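Local coordinates for heat shock protein 16 (PDB 3W1Z) that assembles into a 16-subunit particle of the small heat shock protein family and probably acts as a chaperone that binds unfolded proteins, at residues S22-P25 with R26-N29. Sequence-based numbering, arbitrary orientation.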
loop_
_atom_site.group_PDB
_atom_site.type_symbol
_atom_site.label_atom_id
_atom_site.label_comp_id
_atom_site.label_asym_id
_atom_site.label_seq_id
_atom_site.Cartn_x
_atom_site.Cartn_y
_atom_site.Cartn_z
ATOM N N SER B 22 -15.789 14.749 -2.222
ATOM C CA SER B 22 -16.443 15.953 -2.711
ATOM C C SER B 22 -15.485 16.807 -3.527
ATOM O O SER B 22 -15.690 17.024 -4.722
ATOM C CB SER B 22 -16.997 16.780 -1.548
ATOM O OG SER B 22 -18.049 16.098 -0.887
ATOM N N TYR B 23 -14.439 17.293 -2.866
ATOM C CA TYR B 23 -13.587 18.332 -3.436
ATOM C C TYR B 23 -12.380 17.865 -4.256
ATOM O O TYR B 23 -11.778 18.672 -4.963
ATOM C CB TYR B 23 -13.112 19.260 -2.318
ATOM C CG TYR B 23 -14.229 19.751 -1.429
ATOM C CD1 TYR B 23 -14.137 19.648 -0.048
ATOM C CD2 TYR B 23 -15.375 20.320 -1.969
ATOM C CE1 TYR B 23 -15.155 20.094 0.770
ATOM C CE2 TYR B 23 -16.398 20.772 -1.159
ATOM C CZ TYR B 23 -16.282 20.657 0.210
ATOM O OH TYR B 23 -17.298 21.106 1.023
ATOM N N SER B 24 -12.021 16.587 -4.183
ATOM C CA SER B 24 -10.819 16.126 -4.882
ATOM C C SER B 24 -11.032 16.072 -6.392
ATOM O O SER B 24 -11.963 15.423 -6.870
ATOM C CB SER B 24 -10.323 14.778 -4.346
ATOM O OG SER B 24 -11.278 13.754 -4.551
ATOM N N PRO B 25 -10.158 16.758 -7.146
ATOM C CA PRO B 25 -10.295 16.958 -8.593
ATOM C C PRO B 25 -10.245 15.652 -9.377
ATOM O O PRO B 25 -10.933 15.513 -10.387
ATOM C CB PRO B 25 -9.081 17.826 -8.939
ATOM C CG PRO B 25 -8.084 17.516 -7.881
ATOM C CD PRO B 25 -8.888 17.303 -6.634
ATOM N N ARG B 26 -9.440 14.708 -8.906
ATOM C CA ARG B 26 -9.296 13.420 -9.572
ATOM C C ARG B 26 -10.551 12.562 -9.438
ATOM O O ARG B 26 -10.785 11.663 -10.245
ATOM C CB ARG B 26 -8.085 12.672 -9.012
ATOM C CG ARG B 26 -7.709 13.089 -7.598
ATOM C CD ARG B 26 -6.328 13.727 -7.567
ATOM N NE ARG B 26 -6.233 14.788 -6.568
ATOM C CZ ARG B 26 -5.207 14.949 -5.738
ATOM N NH1 ARG B 26 -4.180 14.109 -5.776
ATOM N NH2 ARG B 26 -5.208 15.948 -4.866
ATOM N N LEU B 27 -11.355 12.843 -8.418
ATOM C CA LEU B 27 -12.520 12.016 -8.121
ATOM C C LEU B 27 -13.815 12.560 -8.725
ATOM O O LEU B 27 -14.883 11.976 -8.544
ATOM C CB LEU B 27 -12.667 11.834 -6.608
ATOM C CG LEU B 27 -13.328 10.546 -6.119
ATOM C CD1 LEU B 27 -12.782 9.360 -6.882
ATOM C CD2 LEU B 27 -13.085 10.367 -4.634
ATOM N N ASN B 28 -13.725 13.681 -9.433
ATOM C CA ASN B 28 -14.888 14.232 -10.120
ATOM C C ASN B 28 -14.625 14.552 -11.586
ATOM O O ASN B 28 -13.862 15.467 -11.892
ATOM C CB ASN B 28 -15.371 15.504 -9.419
ATOM C CG ASN B 28 -15.997 15.230 -8.067
ATOM O OD1 ASN B 28 -15.298 15.082 -7.065
ATOM N ND2 ASN B 28 -17.324 15.178 -8.030
ATOM N N ASN B 29 -15.262 13.794 -12.479
ATOM C CA ASN B 29 -15.365 14.142 -13.898
ATOM C C ASN B 29 -14.069 14.641 -14.547
ATOM O O ASN B 29 -14.070 15.647 -15.258
ATOM C CB ASN B 29 -16.491 15.168 -14.099
ATOM C CG ASN B 29 -16.873 15.346 -15.558
ATOM O OD1 ASN B 29 -16.648 14.464 -16.387
ATOM N ND2 ASN B 29 -17.444 16.501 -15.880
#
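S24 holds its OG between the backbone N and the carbonyl carbon (chi1 63°), and this rotation, together with the turn of the backbone, brings S24 OG to 3.1 Å from L27 CB, a close van der Waals contact. L27 has CG roughly anti to its backbone N, which sets where its branches lie: CD2 is the next nearest leucine atom, 3.8 Å from S24 OG. The hydroxyl is hydrogen-bonded to the carbonyl of F20, one turn back in helix 11-23, a bond that satisfies it and is consistent with its orientation. The backbone turns here: L27 N donates to S24 O over 3.1 Å with an N-H...O angle of 146°, reaching the oxygen from 55° above the carbonyl plane. N28 N follows with a weak, long bond to P25 O (3.5 Å). With P25, R26 and L27 at the phi/psi such turns require, these are two overlapping type I beta turns, S24-L27 and P25-N28, the second weakly bonded. P25 and R26 lie side by side; R26 NE approaches P25 CG at 3.5 Å, with P25 CD at the edge of the guanidinium and in its plane, so the two do not stack. Outside the turn, P25 packs on R102 of strand 98-105, and L27 on F17 of a neighbouring subunit. The reversal thus rests on one sound and one weak main-chain bond, with the S24 hydroxyl joined back to the N-terminal helix, which leads through it into the loop before strand 39-43 of the alpha-crystallin domain.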